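Long-range contacts in water-soluble chlorophyll protein (PDB 5HPZ), which binds chlorophyll in a water-soluble, four-chain assembly and shares the beta-trefoil fold of the Kunitz-type protease inhibitors: residues A[20-25]-A[165-170]; A[38-43]-A[88-93]. One frame throughout, in Å; residues are numbered along the deposited sequence.

Contact 1 (A[20-25]-A[165-170]); sequences IQPAKS and KTLFVK
Gln-21 and Lys-170 form an antiparallel hydrogen-bonded pair. Gln-21 N gives a nearly straight bond (178°) to Lys-170 O at 2.9 Å, and Lys-170 N returns one to Gln-21 O at 2.8 Å. Two residues on, Ala-23 N reaches Phe-168 O at 2.7 Å. That donor lies 34° out of the carbonyl plane, where segment 20-25 is already leaving strand 18-22. Between these bonds Pro-22 pairs with Val-169 as a non-hydrogen-bonded pair. Pro-22 CA comes to 3.2 Å from Phe-168 O, a CA-H...O contact. The proline has no N-H to give, and this site of the ladder asks for none.

The side chains of Gln-21 and Lys-170 also meet on one face of the sheet. CG of Lys-170 sits between its backbone N and carbonyl carbon (chi1 60°), and the chain bends further out. This carries Lys-170 NZ back over CB of Gln-21 to a weak 3.3 Å bond with Gln-21 OE1. NE2 of the same amide is held by Pro-54 O. Apolar packing flanks these bonds. Ile-20 CG2 lies 3.6 Å from Val-169 CB, and Pro-22 CB lies 3.8 Å from Leu-167 CD1. Ile-20 and Pro-22 both touch Leu-30 as well. The backbone bonds thus tie the first strand of the beta-trefoil to the last, while the weak lysine-amide bond adds a looser polar link on the face that carries Gln-21 and Lys-170.

Contact 2 (A[38-43]-A[88-93]); sequences LPFCPL and PVCNEL. With 68G (13'2-hydroxyl-Chlorophyll a), chain C.
A disulfide joins Cys-41 and Cys-90, and through it two loops of the fold. One loop runs from strand 30-33 to strand 44-47, the other from strand 78-82 to strand 97-99. The two SG atoms, of Cys-41 and Cys-90, are 2.0 Å apart, and the bridge turns through a chi3 of -92°. No hydrogen bond crosses the contact. Sulfur and apolar groups make up most of the rest. Cys-90 SG meets the Phe-40 ring at its edge, near the ring plane, 5.4 Å from the centroid. Phe-40 CG lies between its backbone N and carbonyl carbon (chi1 47°), which brings Phe-40 CE1 to 4.0 Å from Val-89 CB.

Cys-90 also starts a type I beta turn that ends at Leu-93. Such irregular loops link the short strands of a beta-trefoil of the Kunitz type. At the end of the turn, Leu-93 CD1 packs on Pro-42 CB at 3.7 Å, and Pro-42 follows a cis peptide bond.

Leu-43 belongs to the chlorophyll pocket. Leu-43 CG is 3.9 Å from Cys-90 SG, while Leu-43 CD2 meets the pigment's vinyl carbon CAB at 3.7 Å. An alanine at Leu-43 is likely to open a gap between the disulfide and the macrocycle edge, and to leave the vinyl group less firmly held, with Val-89 and Phe-40 still beside it. Val-89 CG2 lies 4.0 Å from CAB of the pigment.

The two contacts lie on opposite sides of the chain's centre. Their own centres are 26 Å apart, and their nearest atoms about 14 Å, so they do not touch. Contact 1 brings together segments near the two ends of the chain, on strands 18-22 and 169-173. Both segments of contact 2 fall in the sequence between, in the order 20-25, 38-43, 88-93, 165-170. The contacts share no strand, but all four segments belong to the same Kunitz-type trefoil. Contact 1 closes the trefoil by backbone pairing. Contact 2 covalently joins two loops at the chlorophyll side, where neighbouring subunits also pack.

Contact 1 (A[20-25]-A[165-170])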
loop_
_atom_site.group_PDB
_atom_site.type_symbol
_atom_site.label_atom_id
_atom_site.label_comp_id
_atom_site.label_asym_id
_atom_site.label_seq_id
_atom_site.Cartn_x
_atom_site.Cartn_y
_atom_site.Cartn_z
ATOM N N ILE A 20 -24.072 3.295 9.380
ATOM C CA ILE A 20 -24.842 2.145 8.920
ATOM C C ILE A 20 -24.197 0.833 9.411
ATOM O O ILE A 20 -23.056 0.509 9.068
ATOM C CB ILE A 20 -24.998 2.093 7.403
ATOM C CG1 ILE A 20 -25.711 3.358 6.881
ATOM C CG2 ILE A 20 -25.851 0.894 7.040
ATOM C CD1 ILE A 20 -25.692 3.526 5.373
ATOM N N GLN A 21 -24.932 0.083 10.215
ATOM C CA GLN A 21 -24.367 -1.087 10.852
ATOM C C GLN A 21 -25.190 -2.323 10.509
ATOM O O GLN A 21 -26.378 -2.317 10.727
ATOM C CB GLN A 21 -24.282 -0.846 12.330
ATOM C CG GLN A 21 -22.979 -0.095 12.644
ATOM C CD GLN A 21 -22.909 0.385 14.058
ATOM O OE1 GLN A 21 -23.645 -0.096 14.917
ATOM N NE2 GLN A 21 -22.049 1.332 14.316
ATOM N N PRO A 22 -24.557 -3.338 9.893
ATOM C CA PRO A 22 -25.270 -4.533 9.500
ATOM C C PRO A 22 -25.819 -5.250 10.693
ATOM O O PRO A 22 -25.086 -5.496 11.622
ATOM C CB PRO A 22 -24.196 -5.385 8.803
ATOM C CG PRO A 22 -23.237 -4.392 8.284
ATOM C CD PRO A 22 -23.185 -3.345 9.357
ATOM N N ALA A 23 -27.103 -5.563 10.662
ATOM C CA ALA A 23 -27.725 -6.234 11.784
ATOM C C ALA A 23 -27.098 -7.615 12.024
ATOM O O ALA A 23 -26.485 -8.226 11.142
ATOM C CB ALA A 23 -29.215 -6.348 11.546
ATOM N N LYS A 24 -27.232 -8.090 13.255
ATOM C CA LYS A 24 -26.836 -9.444 13.608
ATOM C C LYS A 24 -25.470 -9.825 12.984
ATOM O O LYS A 24 -25.357 -10.825 12.286
ATOM C CB LYS A 24 -27.946 -10.427 13.195
ATOM N N SER A 25 -24.437 -9.026 13.254
ATOM C CA SER A 25 -23.080 -9.291 12.748
ATOM C C SER A 25 -21.987 -9.149 13.834
ATOM O O SER A 25 -22.111 -8.285 14.694
ATOM C CB SER A 25 -22.772 -8.313 11.598
ATOM O OG SER A 25 -21.476 -8.550 11.100
ATOM N N LYS A 165 -28.674 -12.590 -0.737
ATOM C CA LYS A 165 -27.542 -11.732 -0.527
ATOM C C LYS A 165 -27.859 -10.392 0.113
ATOM O O LYS A 165 -26.939 -9.605 0.373
ATOM C CB LYS A 165 -26.802 -11.506 -1.809
ATOM C CG LYS A 165 -26.078 -12.738 -2.287
ATOM C CD LYS A 165 -25.278 -12.325 -3.481
ATOM C CE LYS A 165 -24.708 -13.556 -4.127
ATOM N NZ LYS A 165 -24.612 -13.336 -5.573
ATOM N N THR A 166 -29.127 -10.136 0.402
ATOM C CA THR A 166 -29.528 -8.838 0.969
ATOM C C THR A 166 -28.762 -8.497 2.246
ATOM O O THR A 166 -28.508 -9.360 3.080
ATOM C CB THR A 166 -31.015 -8.854 1.226
ATOM O OG1 THR A 166 -31.643 -8.980 -0.054
ATOM C CG2 THR A 166 -31.496 -7.546 1.901
ATOM N N LEU A 167 -28.353 -7.242 2.341
ATOM C CA LEU A 167 -27.689 -6.714 3.528
ATOM C C LEU A 167 -28.708 -6.041 4.408
ATOM O O LEU A 167 -29.293 -5.037 4.005
ATOM C CB LEU A 167 -26.603 -5.713 3.124
ATOM C CG LEU A 167 -25.888 -5.101 4.355
ATOM C CD1 LEU A 167 -25.126 -6.161 5.151
ATOM C CD2 LEU A 167 -24.943 -4.034 3.800
ATOM N N PHE A 168 -28.899 -6.578 5.612
ATOM C CA PHE A 168 -29.802 -5.997 6.579
ATOM C C PHE A 168 -29.038 -5.084 7.533
ATOM O O PHE A 168 -28.000 -5.488 8.088
ATOM C CB PHE A 168 -30.585 -7.114 7.300
ATOM C CG PHE A 168 -31.426 -7.930 6.356
ATOM C CD1 PHE A 168 -32.563 -7.388 5.781
ATOM C CD2 PHE A 168 -31.056 -9.229 6.004
ATOM C CE1 PHE A 168 -33.329 -8.125 4.894
ATOM C CE2 PHE A 168 -31.815 -9.958 5.099
ATOM C CZ PHE A 168 -32.955 -9.415 4.558
ATOM N N VAL A 169 -29.563 -3.877 7.725
ATOM C CA VAL A 169 -28.867 -2.843 8.500
ATOM C C VAL A 169 -29.729 -2.148 9.509
ATOM O O VAL A 169 -30.926 -2.130 9.412
ATOM C CB VAL A 169 -28.293 -1.709 7.559
ATOM C CG1 VAL A 169 -27.382 -2.332 6.525
ATOM C CG2 VAL A 169 -29.422 -0.937 6.834
ATOM N N LYS A 170 -29.055 -1.477 10.413
ATOM C CA LYS A 170 -29.705 -0.521 11.258
ATOM C C LYS A 170 -28.860 0.777 11.225
ATOM O O LYS A 170 -27.676 0.766 10.776
ATOM C CB LYS A 170 -29.887 -1.114 12.638
ATOM C CG LYS A 170 -28.590 -1.508 13.314
ATOM C CD LYS A 170 -28.874 -2.240 14.624
ATOM C CE LYS A 170 -27.869 -1.853 15.711
ATOM N NZ LYS A 170 -26.438 -1.832 15.291
#

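Contact 2 (A[38-43]-A[88-93])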
loop_
_atom_site.group_PDB
_atom_site.type_symbol
_atom_site.label_atom_id
_atom_site.label_comp_id
_atom_site.label_asym_id
_atom_site.label_seq_id
_atom_site.Cartn_x
_atom_site.Cartn_y
_atom_site.Cartn_z
ATOM N N LEU A 38 -5.087 -0.680 -8.745
ATOM C CA LEU A 38 -4.656 0.512 -9.457
ATOM C C LEU A 38 -5.367 0.515 -10.818
ATOM O O LEU A 38 -5.243 -0.474 -11.570
ATOM C CB LEU A 38 -3.159 0.447 -9.629
ATOM C CG LEU A 38 -2.368 1.742 -9.729
ATOM C CD1 LEU A 38 -2.483 2.545 -8.455
ATOM C CD2 LEU A 38 -0.910 1.434 -10.010
ATOM N N PRO A 39 -6.150 1.557 -11.129
ATOM C CA PRO A 39 -6.486 2.669 -10.225
ATOM C C PRO A 39 -7.304 2.237 -8.979
ATOM O O PRO A 39 -7.963 1.217 -9.000
ATOM C CB PRO A 39 -7.320 3.631 -11.145
ATOM C CG PRO A 39 -7.861 2.707 -12.205
ATOM C CD PRO A 39 -6.788 1.706 -12.452
ATOM N N PHE A 40 -7.174 2.951 -7.858
ATOM C CA PHE A 40 -7.933 2.574 -6.635
ATOM C C PHE A 40 -9.222 3.437 -6.457
ATOM O O PHE A 40 -9.995 3.215 -5.505
ATOM C CB PHE A 40 -7.043 2.583 -5.373
ATOM C CG PHE A 40 -6.191 3.805 -5.262
ATOM C CD1 PHE A 40 -6.778 5.055 -5.004
ATOM C CD2 PHE A 40 -4.815 3.728 -5.440
ATOM C CE1 PHE A 40 -6.006 6.196 -4.957
ATOM C CE2 PHE A 40 -4.030 4.869 -5.359
ATOM C CZ PHE A 40 -4.633 6.104 -5.137
ATOM N N CYS A 41 -9.434 4.387 -7.371
ATOM C CA CYS A 41 -10.644 5.197 -7.438
ATOM C C CYS A 41 -11.522 4.715 -8.592
ATOM O O CYS A 41 -10.996 4.362 -9.612
ATOM C CB CYS A 41 -10.248 6.615 -7.759
ATOM S SG CYS A 41 -9.169 7.351 -6.535
ATOM N N PRO A 42 -12.833 4.763 -8.473
ATOM C CA PRO A 42 -13.566 5.071 -7.223
ATOM C C PRO A 42 -13.470 3.974 -6.185
ATOM O O PRO A 42 -13.278 2.820 -6.530
ATOM C CB PRO A 42 -15.040 5.141 -7.679
ATOM C CG PRO A 42 -15.107 4.359 -8.960
ATOM C CD PRO A 42 -13.719 4.265 -9.566
ATOM N N LEU A 43 -13.525 4.374 -4.927
ATOM C CA LEU A 43 -13.528 3.509 -3.791
ATOM C C LEU A 43 -14.805 2.693 -3.725
ATOM O O LEU A 43 -15.895 3.122 -4.225
ATOM C CB LEU A 43 -13.462 4.340 -2.521
ATOM C CG LEU A 43 -12.186 5.150 -2.366
ATOM C CD1 LEU A 43 -12.337 5.985 -1.122
ATOM C CD2 LEU A 43 -10.942 4.240 -2.239
ATOM N N PRO A 88 -8.516 11.780 1.739
ATOM C CA PRO A 88 -7.221 12.096 1.131
ATOM C C PRO A 88 -6.964 11.472 -0.233
ATOM O O PRO A 88 -5.856 11.608 -0.748
ATOM C CB PRO A 88 -6.217 11.520 2.145
ATOM C CG PRO A 88 -6.985 10.441 2.873
ATOM C CD PRO A 88 -8.409 10.894 2.901
ATOM N N VAL A 89 -7.928 10.729 -0.778
ATOM C CA VAL A 89 -7.811 10.191 -2.123
ATOM C C VAL A 89 -9.129 10.335 -2.853
ATOM O O VAL A 89 -10.195 10.625 -2.239
ATOM C CB VAL A 89 -7.404 8.714 -2.132
ATOM C CG1 VAL A 89 -5.959 8.600 -1.677
ATOM C CG2 VAL A 89 -8.360 7.895 -1.257
ATOM N N CYS A 90 -9.034 10.153 -4.161
ATOM C CA CYS A 90 -10.174 10.136 -5.025
ATOM C C CYS A 90 -10.953 11.457 -4.988
ATOM O O CYS A 90 -12.183 11.455 -5.018
ATOM C CB CYS A 90 -11.085 8.941 -4.707
ATOM S SG CYS A 90 -10.214 7.353 -4.833
ATOM N N ASN A 91 -10.230 12.579 -4.952
ATOM C CA ASN A 91 -10.856 13.871 -4.636
ATOM C C ASN A 91 -11.659 14.507 -5.756
ATOM O O ASN A 91 -12.488 15.370 -5.531
ATOM C CB ASN A 91 -9.767 14.823 -4.203
ATOM C CG ASN A 91 -9.258 14.483 -2.847
ATOM O OD1 ASN A 91 -8.074 14.120 -2.658
ATOM N ND2 ASN A 91 -10.164 14.554 -1.868
ATOM N N GLU A 92 -11.365 14.123 -6.973
ATOM C CA GLU A 92 -12.134 14.549 -8.115
ATOM C C GLU A 92 -13.491 13.855 -8.180
ATOM O O GLU A 92 -14.240 14.117 -9.114
ATOM C CB GLU A 92 -11.347 14.265 -9.409
ATOM C CG GLU A 92 -11.050 12.769 -9.699
ATOM C CD GLU A 92 -10.416 11.987 -8.511
ATOM O OE1 GLU A 92 -9.745 12.598 -7.642
ATOM O OE2 GLU A 92 -10.592 10.761 -8.413
ATOM N N LEU A 93 -13.818 12.969 -7.215
ATOM C CA LEU A 93 -15.137 12.326 -7.204
ATOM C C LEU A 93 -15.835 12.696 -5.932
ATOM O O LEU A 93 -15.185 12.920 -4.932
ATOM C CB LEU A 93 -15.021 10.787 -7.302
ATOM C CG LEU A 93 -14.451 10.145 -8.566
ATOM C CD1 LEU A 93 -14.138 8.662 -8.358
ATOM C CD2 LEU A 93 -15.421 10.317 -9.724
HETATM C C1 68G C . -9.660 -4.477 8.558
HETATM C C2 68G C . -8.342 -3.979 9.166
HETATM C C3 68G C . -7.106 -4.563 8.638
HETATM C C4 68G C . -7.316 -5.624 7.608
HETATM C C5 68G C . -5.705 -4.248 9.169
HETATM C C6 68G C . -5.184 -2.933 8.683
HETATM C C7 68G C . -5.149 -2.807 7.198
HETATM C C8 68G C . -4.192 -1.664 6.929
HETATM C C9 68G C . -4.721 -0.284 7.394
HETATM C C10 68G C . -3.989 -1.575 5.439
HETATM C C11 68G C . -2.643 -2.110 5.181
HETATM C C12 68G C . -2.466 -1.805 3.700
HETATM C C13 68G C . -1.937 -3.097 3.076
HETATM C C14 68G C . -0.626 -3.558 3.771
HETATM C C15 68G C . -1.727 -2.804 1.575
HETATM C C16 68G C . -1.748 -4.096 0.764
HETATM C C17 68G C . -1.570 -3.589 -0.658
HETATM C C18 68G C . -1.520 -4.812 -1.509
HETATM C C19 68G C . -1.985 -4.450 -2.899
HETATM C C20 68G C . -0.049 -5.222 -1.603
HETATM O O2A 68G C . -9.772 -4.266 7.109
HETATM C CGA 68G C . -11.103 -4.156 6.860
HETATM O O1A 68G C . -12.008 -4.411 7.671
HETATM C CBA 68G C . -11.427 -3.614 5.513
HETATM C CAA 68G C . -11.673 -2.082 5.711
HETATM C C2A 68G C . -10.369 -1.271 6.023
HETATM C C3A 68G C . -9.527 -1.260 4.814
HETATM C CMA 68G C . -8.120 -1.358 5.320
HETATM C C4A 68G C . -9.678 0.054 4.183
HETATM C CHB 68G C . -9.106 0.472 3.056
HETATM N NA 68G C . -10.404 0.777 5.004
HETATM C C1A 68G C . -10.750 0.110 6.114
HETATM C CHA 68G C . -11.413 0.712 7.115
HETATM C CBD 68G C . -11.764 0.239 8.427
HETATM C CGD 68G C . -10.604 -0.225 9.176
HETATM O O1D 68G C . -10.597 -1.318 9.790
HETATM O O2D 68G C . -9.513 0.571 9.168
HETATM C CED 68G C . -8.433 0.034 9.899
HETATM O O 68G C . -12.595 -0.859 8.444
HETATM C CAD 68G C . -12.400 1.354 9.073
HETATM O OBD 68G C . -12.916 1.298 10.228
HETATM C C3D 68G C . -12.384 2.421 8.216
HETATM C C2D 68G C . -12.680 3.721 7.940
HETATM C CMD 68G C . -13.303 4.582 8.803
HETATM C C4D 68G C . -11.792 2.000 7.098
HETATM N ND 68G C . -11.687 2.955 6.190
HETATM C C1D 68G C . -12.250 4.062 6.707
HETATM C CHD 68G C . -12.333 5.284 6.051
HETATM C C4C 68G C . -11.846 5.686 4.862
HETATM N NC 68G C . -11.235 4.827 3.990
HETATM MG MG 68G C . -10.861 2.847 4.355
HETATM C C3C 68G C . -11.869 6.899 4.228
HETATM C CAC 68G C . -12.445 8.192 4.759
HETATM C CBC 68G C . -11.302 8.772 5.663
HETATM C C2C 68G C . -11.262 6.771 3.028
HETATM C CMC 68G C . -11.101 7.781 2.143
HETATM C C1C 68G C . -10.857 5.476 2.871
HETATM C CHC 68G C . -10.204 4.880 1.861
HETATM C C4B 68G C . -9.551 3.697 1.829
HETATM N NB 68G C . -9.847 2.672 2.641
HETATM C C1B 68G C . -9.041 1.644 2.381
HETATM C C2B 68G C . -8.205 2.040 1.379
HETATM C CMB 68G C . -7.227 1.274 0.833
HETATM C C3B 68G C . -8.563 3.282 1.011
HETATM C CAB 68G C . -8.053 4.144 0.114
HETATM C CBB 68G C . -7.266 3.812 -1.136
#